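PDB 2JGP: tyrocidine synthetase 3, which probably helps assemble the peptide antibiotic tyrocidine, its carrier and condensation domains taking part in peptide bond formation on a nonribosomal synthetase. Local coordinates for residues Q323-T328 and E389-V394; M377-Q382 and K395-D400. All blocks are in the same frame, centred on the assembly; numbering follows the deposited sequence.

Contact 1. Residues Q323-T328 and E389-V394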
loop_
_atom_site.group_PDB
_atom_site.type_symbol
_atom_site.label_atom_id
_atom_site.label_comp_id
_atom_site.label_asym_id
_atom_site.label_seq_id
_atom_site.Cartn_x
_atom_site.Cartn_y
_atom_site.Cartn_z
ATOM N N GLN A 323 -3.898 15.296 16.044
ATOM C CA GLN A 323 -4.630 15.066 17.284
ATOM C C GLN A 323 -5.789 16.063 17.425
ATOM O O GLN A 323 -6.925 15.685 17.744
ATOM C CB GLN A 323 -3.667 15.218 18.478
ATOM C CG GLN A 323 -3.871 14.238 19.616
ATOM C CD GLN A 323 -5.029 14.589 20.497
ATOM O OE1 GLN A 323 -4.854 14.915 21.672
ATOM N NE2 GLN A 323 -6.232 14.526 19.944
ATOM N N ALA A 324 -5.482 17.332 17.181
ATOM C CA ALA A 324 -6.416 18.435 17.408
ATOM C C ALA A 324 -7.575 18.462 16.408
ATOM O O ALA A 324 -8.651 18.976 16.720
ATOM C CB ALA A 324 -5.665 19.758 17.360
ATOM N N THR A 325 -7.346 17.920 15.214
ATOM C CA THR A 325 -8.329 17.977 14.127
ATOM C C THR A 325 -9.050 16.655 13.881
ATOM O O THR A 325 -9.826 16.541 12.926
ATOM C CB THR A 325 -7.652 18.387 12.809
ATOM O OG1 THR A 325 -6.560 17.499 12.543
ATOM C CG2 THR A 325 -7.152 19.826 12.887
ATOM N N GLY A 326 -8.789 15.655 14.721
ATOM C CA GLY A 326 -9.391 14.331 14.555
ATOM C C GLY A 326 -8.943 13.587 13.313
ATOM O O GLY A 326 -9.706 12.805 12.745
ATOM N N THR A 327 -7.703 13.825 12.892
ATOM C CA THR A 327 -7.151 13.187 11.706
ATOM C C THR A 327 -5.911 12.388 12.080
ATOM O O THR A 327 -5.487 12.379 13.240
ATOM C CB THR A 327 -6.785 14.226 10.617
ATOM O OG1 THR A 327 -5.811 15.148 11.123
ATOM C CG2 THR A 327 -8.018 14.986 10.163
ATOM N N THR A 328 -5.354 11.695 11.094
ATOM C CA THR A 328 -4.100 10.988 11.253
ATOM C C THR A 328 -2.986 11.878 10.720
ATOM O O THR A 328 -3.238 12.780 9.921
ATOM C CB THR A 328 -4.112 9.648 10.481
ATOM O OG1 THR A 328 -4.299 9.893 9.082
ATOM C CG2 THR A 328 -5.242 8.733 10.995
ATOM N N GLU A 389 -10.664 23.241 6.949
ATOM C CA GLU A 389 -11.792 22.634 6.238
ATOM C C GLU A 389 -11.316 21.747 5.082
ATOM O O GLU A 389 -11.922 20.712 4.812
ATOM C CB GLU A 389 -12.790 23.688 5.750
ATOM C CG GLU A 389 -12.385 24.442 4.510
ATOM C CD GLU A 389 -13.403 25.500 4.133
ATOM O OE1 GLU A 389 -13.042 26.697 4.107
ATOM O OE2 GLU A 389 -14.569 25.126 3.884
ATOM N N PHE A 390 -10.240 22.151 4.409
ATOM C CA PHE A 390 -9.637 21.326 3.356
ATOM C C PHE A 390 -9.143 19.995 3.923
ATOM O O PHE A 390 -9.375 18.930 3.334
ATOM C CB PHE A 390 -8.476 22.049 2.667
ATOM C CG PHE A 390 -7.768 21.198 1.651
ATOM C CD1 PHE A 390 -8.441 20.750 0.521
ATOM C CD2 PHE A 390 -6.444 20.812 1.838
ATOM C CE1 PHE A 390 -7.800 19.950 -0.415
ATOM C CE2 PHE A 390 -5.799 20.009 0.906
ATOM C CZ PHE A 390 -6.480 19.576 -0.222
ATOM N N LEU A 391 -8.469 20.061 5.069
ATOM C CA LEU A 391 -7.997 18.856 5.747
ATOM C C LEU A 391 -9.149 17.907 6.085
ATOM O O LEU A 391 -9.007 16.691 5.995
ATOM C CB LEU A 391 -7.218 19.214 7.017
ATOM C CG LEU A 391 -6.820 18.031 7.913
ATOM C CD1 LEU A 391 -5.943 17.043 7.154
ATOM C CD2 LEU A 391 -6.130 18.513 9.182
ATOM N N GLN A 392 -10.285 18.462 6.492
ATOM C CA GLN A 392 -11.455 17.641 6.749
ATOM C C GLN A 392 -11.987 16.999 5.474
ATOM O O GLN A 392 -12.495 15.883 5.516
ATOM C CB GLN A 392 -12.544 18.460 7.439
ATOM C CG GLN A 392 -12.163 18.877 8.850
ATOM C CD GLN A 392 -11.910 17.687 9.770
ATOM O OE1 GLN A 392 -12.697 16.739 9.805
ATOM N NE2 GLN A 392 -10.799 17.730 10.506
ATOM N N GLU A 393 -11.867 17.693 4.342
ATOM C CA GLU A 393 -12.231 17.095 3.056
ATOM C C GLU A 393 -11.312 15.919 2.739
ATOM O O GLU A 393 -11.778 14.857 2.318
ATOM C CB GLU A 393 -12.185 18.132 1.934
ATOM C CG GLU A 393 -13.180 19.270 2.094
ATOM C CD GLU A 393 -13.108 20.267 0.958
ATOM O OE1 GLU A 393 -12.186 20.159 0.117
ATOM O OE2 GLU A 393 -13.967 21.163 0.916
ATOM N N VAL A 394 -10.013 16.113 2.959
ATOM C CA VAL A 394 -9.003 15.062 2.766
ATOM C C VAL A 394 -9.294 13.844 3.637
ATOM O O VAL A 394 -9.207 12.707 3.171
ATOM C CB VAL A 394 -7.565 15.578 3.060
ATOM C CG1 VAL A 394 -6.548 14.433 3.031
ATOM C CG2 VAL A 394 -7.171 16.661 2.056
HETATM O O HOH W 1 -12.593 15.261 12.046
#

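Contact 2. Residues M377-Q382 and K395-D400. With NA (sodium ion), chain F.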
loop_
_atom_site.group_PDB
_atom_site.type_symbol
_atom_site.label_atom_id
_atom_site.label_comp_id
_atom_site.label_asym_id
_atom_site.label_seq_id
_atom_site.Cartn_x
_atom_site.Cartn_y
_atom_site.Cartn_z
ATOM N N MET A 377 -6.501 9.339 -5.055
ATOM C CA MET A 377 -7.086 10.252 -4.085
ATOM C C MET A 377 -7.267 11.638 -4.706
ATOM O O MET A 377 -6.285 12.317 -5.021
ATOM C CB MET A 377 -6.190 10.334 -2.849
ATOM C CG MET A 377 -6.913 10.724 -1.602
ATOM S SD MET A 377 -7.949 9.387 -0.965
ATOM C CE MET A 377 -6.782 8.346 -0.111
ATOM N N ARG A 378 -8.523 12.045 -4.883
ATOM C CA ARG A 378 -8.850 13.335 -5.493
ATOM C C ARG A 378 -9.276 14.340 -4.433
ATOM O O ARG A 378 -10.145 14.057 -3.613
ATOM C CB ARG A 378 -9.967 13.175 -6.526
ATOM C CG ARG A 378 -10.349 14.467 -7.245
ATOM C CD ARG A 378 -11.441 14.198 -8.255
ATOM N NE ARG A 378 -11.780 15.379 -9.050
ATOM C CZ ARG A 378 -12.462 15.342 -10.192
ATOM N NH1 ARG A 378 -12.894 14.187 -10.694
ATOM N NH2 ARG A 378 -12.718 16.469 -10.845
ATOM N N ASN A 379 -8.669 15.520 -4.472
ATOM C CA ASN A 379 -9.010 16.602 -3.557
ATOM C C ASN A 379 -8.993 17.935 -4.283
ATOM O O ASN A 379 -8.421 18.053 -5.366
ATOM C CB ASN A 379 -8.039 16.620 -2.379
ATOM C CG ASN A 379 -8.344 15.541 -1.366
ATOM O OD1 ASN A 379 -7.640 14.527 -1.280
ATOM N ND2 ASN A 379 -9.419 15.735 -0.610
ATOM N N LYS A 380 -9.618 18.933 -3.666
ATOM C CA LYS A 380 -9.835 20.223 -4.298
ATOM C C LYS A 380 -9.310 21.356 -3.424
ATOM O O LYS A 380 -10.084 22.039 -2.746
ATOM C CB LYS A 380 -11.319 20.396 -4.625
ATOM C CG LYS A 380 -11.796 19.377 -5.657
ATOM C CD LYS A 380 -13.235 19.576 -6.061
ATOM C CE LYS A 380 -13.714 18.427 -6.936
ATOM N NZ LYS A 380 -15.170 18.526 -7.216
ATOM N N PRO A 381 -7.977 21.542 -3.422
ATOM C CA PRO A 381 -7.350 22.616 -2.655
ATOM C C PRO A 381 -7.610 23.991 -3.283
ATOM O O PRO A 381 -6.755 24.545 -3.979
ATOM C CB PRO A 381 -5.863 22.244 -2.682
ATOM C CG PRO A 381 -5.691 21.482 -3.939
ATOM C CD PRO A 381 -6.976 20.725 -4.141
ATOM N N GLN A 382 -8.805 24.514 -3.032
ATOM C CA GLN A 382 -9.214 25.819 -3.521
ATOM C C GLN A 382 -8.675 26.936 -2.621
ATOM O O GLN A 382 -8.622 26.792 -1.399
ATOM C CB GLN A 382 -10.743 25.889 -3.618
ATOM C CG GLN A 382 -11.337 24.893 -4.621
ATOM C CD GLN A 382 -12.844 24.711 -4.476
ATOM O OE1 GLN A 382 -13.506 25.440 -3.743
ATOM N NE2 GLN A 382 -13.389 23.727 -5.180
ATOM N N LYS A 395 -9.665 14.085 4.890
ATOM C CA LYS A 395 -10.030 13.002 5.799
ATOM C C LYS A 395 -11.250 12.247 5.294
ATOM O O LYS A 395 -11.249 11.015 5.247
ATOM C CB LYS A 395 -10.328 13.546 7.196
ATOM C CG LYS A 395 -10.985 12.536 8.123
ATOM C CD LYS A 395 -11.399 13.172 9.433
ATOM C CE LYS A 395 -11.985 12.141 10.377
ATOM N NZ LYS A 395 -12.255 12.726 11.715
ATOM N N GLN A 396 -12.292 12.994 4.940
ATOM C CA GLN A 396 -13.544 12.413 4.476
ATOM C C GLN A 396 -13.349 11.585 3.208
ATOM O O GLN A 396 -13.877 10.478 3.094
ATOM C CB GLN A 396 -14.584 13.517 4.235
ATOM C CG GLN A 396 -16.020 13.040 4.212
ATOM C CD GLN A 396 -16.394 12.219 5.445
ATOM O OE1 GLN A 396 -16.701 11.030 5.336
ATOM N NE2 GLN A 396 -16.321 12.829 6.615
ATOM N N ASN A 397 -12.591 12.128 2.261
ATOM C CA ASN A 397 -12.316 11.430 1.013
ATOM C C ASN A 397 -11.436 10.207 1.227
ATOM O O ASN A 397 -11.568 9.214 0.511
ATOM C CB ASN A 397 -11.683 12.388 0.001
ATOM C CG ASN A 397 -12.663 13.423 -0.502
ATOM O OD1 ASN A 397 -13.869 13.159 -0.600
ATOM N ND2 ASN A 397 -12.163 14.616 -0.809
ATOM N N ALA A 398 -10.544 10.283 2.213
ATOM C CA ALA A 398 -9.679 9.156 2.558
ATOM C C ALA A 398 -10.499 8.017 3.154
ATOM O O ALA A 398 -10.380 6.867 2.726
ATOM C CB ALA A 398 -8.591 9.592 3.523
ATOM N N LEU A 399 -11.343 8.344 4.123
ATOM C CA LEU A 399 -12.216 7.356 4.738
ATOM C C LEU A 399 -13.146 6.725 3.702
ATOM O O LEU A 399 -13.332 5.514 3.704
ATOM C CB LEU A 399 -13.033 7.984 5.869
ATOM C CG LEU A 399 -12.233 8.388 7.115
ATOM C CD1 LEU A 399 -13.122 9.136 8.100
ATOM C CD2 LEU A 399 -11.623 7.155 7.766
ATOM N N ASP A 400 -13.710 7.546 2.819
ATOM C CA ASP A 400 -14.570 7.054 1.739
ATOM C C ASP A 400 -13.784 6.120 0.826
ATOM O O ASP A 400 -14.287 5.072 0.425
ATOM C CB ASP A 400 -15.152 8.212 0.919
ATOM C CG ASP A 400 -16.193 9.023 1.680
ATOM O OD1 ASP A 400 -16.668 8.571 2.743
ATOM O OD2 ASP A 400 -16.541 10.129 1.208
HETATM NA NA NA F . -16.752 8.831 5.430
HETATM O O HOH W 2 -17.283 9.063 7.699
HETATM O O HOH W 3 -16.380 6.847 4.842
#

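Contact 1. Residues Q323-T328 and E389-V394
Gln-392 reaches across to the end of helix 312-325, where its NE2 donates a hydrogen bond of 2.9 Å to Thr-325 O. The N-H is bent away from a straight line, at 143°, but the donor lies in the carbonyl plane and meets the oxygen at a C=O...N angle of 146°. The acceptor also sits close to the plane of the Gln-392 amide. A water completes the arrangement, donating to Gln-392 OE1 at 2.7 Å and, more loosely, to Thr-325 O at 3.2 Å. With both ends of the amide engaged, its rotation is well defined, and Thr-325 O accepts from two partners.

Next to this polar bridge Leu-391 packs against both threonines, its CD2 methyl meeting their hydroxyls. Its CG stands anti to the backbone N (chi1 173°), which carries CD2 out of the helix to within 3.5 Å of Thr-325 OG1. These two side chains cross at about a right angle. Thr-327 instead meets Leu-391 tip to tip, OG1 lying 3.9 Å from Leu-391 CD2, while its CG2 rests against Leu-391 CG and also approaches the amide nitrogen of Gln-392.

The threonine hydroxyls are held on their own side of the contact. Thr-327 OG1 donates to Thr-325 OG1 at 2.8 Å, and Thr-325 OG1 is in turn bonded to Leu-321 O in the preceding helical turn. Between the two threonines, Gly-326 has positive phi and forms the Schellman motif that turns the chain out of the helix. Thr-328 then becomes the N-cap of helix 329-345, its OG1 bonded to Met-331 N. The arrangement is thus a tight helix-to-helix connection, Schellman end followed by N-cap, bridged by a third helix of the condensation domain, 387-403. Helix 329-345 packs against the junction, with Val-332 against Thr-327 and Ala-335 against both Leu-391 and Val-394.

Contact 2. Residues M377-Q382 and K395-D400
The side-chain amides of Asn-379 and Asn-397 meet between strand and helix, sliding past each other in opposite directions with their planes 46° apart. Neither lies flat on the other. Asn-397 ND2 comes next to the Asn-379 amide group and also approaches Arg-378 O at 3.5 Å, at too poor an angle for a hydrogen bond. The CB of Asn-397 points toward the strand, and chi1 of -70°, with CG beside the backbone N, places ND2 near that carbonyl. Around the Asn-379 side chain pack Asn-338, Phe-390 and Val-394, enclosing it within the protein.

Two residues earlier in the strand, Met-377 supplies the apolar half of the contact. Its chain bends at both chi2 and chi3, bringing SD to 3.9 Å from Ala-398 CA and CE to 4.2 Å from Ala-398 CB. At Ala-398 the thioether lies against the helix backbone, and SD is also 3.9 Å from Asn-397 O.

Another face of the same helical segment carries a sodium ion. Gln-396 OE1 binds it at 2.2 Å and Asp-400 OD1, one turn later, at a longer 2.7 Å; two waters complete the four ligands observed. The bend of Gln-396 at chi2 turns its amide oxygen to the ion.

Within the condensation domain this is a strand with the next helix in the chain packed back against it: strand 377-379 and helix 395-400 run nearly antiparallel, at 154°, with their axes 8.8 Å apart at closest approach. The strand is paired antiparallel with strand 350-356 through Met-377 and Val-352 and through Asn-379 and Ile-350. Arg-378 extends to salt bridges with Asp-349 and Asp-282, while helix 329-345 packs against Met-377 through Leu-334 and against Pro-381 through Ala-342.

Overall arrangement
Contacts 1 and 2 use successive turns of helix 387-403, and their centres lie about 10 Å apart. They join directly: Lys-395 NZ of contact 2 is 2.8 Å from Gly-326 O of contact 1, a probable hydrogen bond, and this lysine also bonds to Tyr-4 OH near the chain's N-terminus. On a different side of the helix, Phe-390 CE1 packs 3.4 Å from Pro-381 N, and Val-394 packs against the Asn-379 side chain. Helix 387-403 thus ties the helix junction at 323-328 to the strand at 377-379, all within the condensation domain. The sodium ion belongs to contact 2; the Gln-392 side chain of contact 1 is about 10 Å from it.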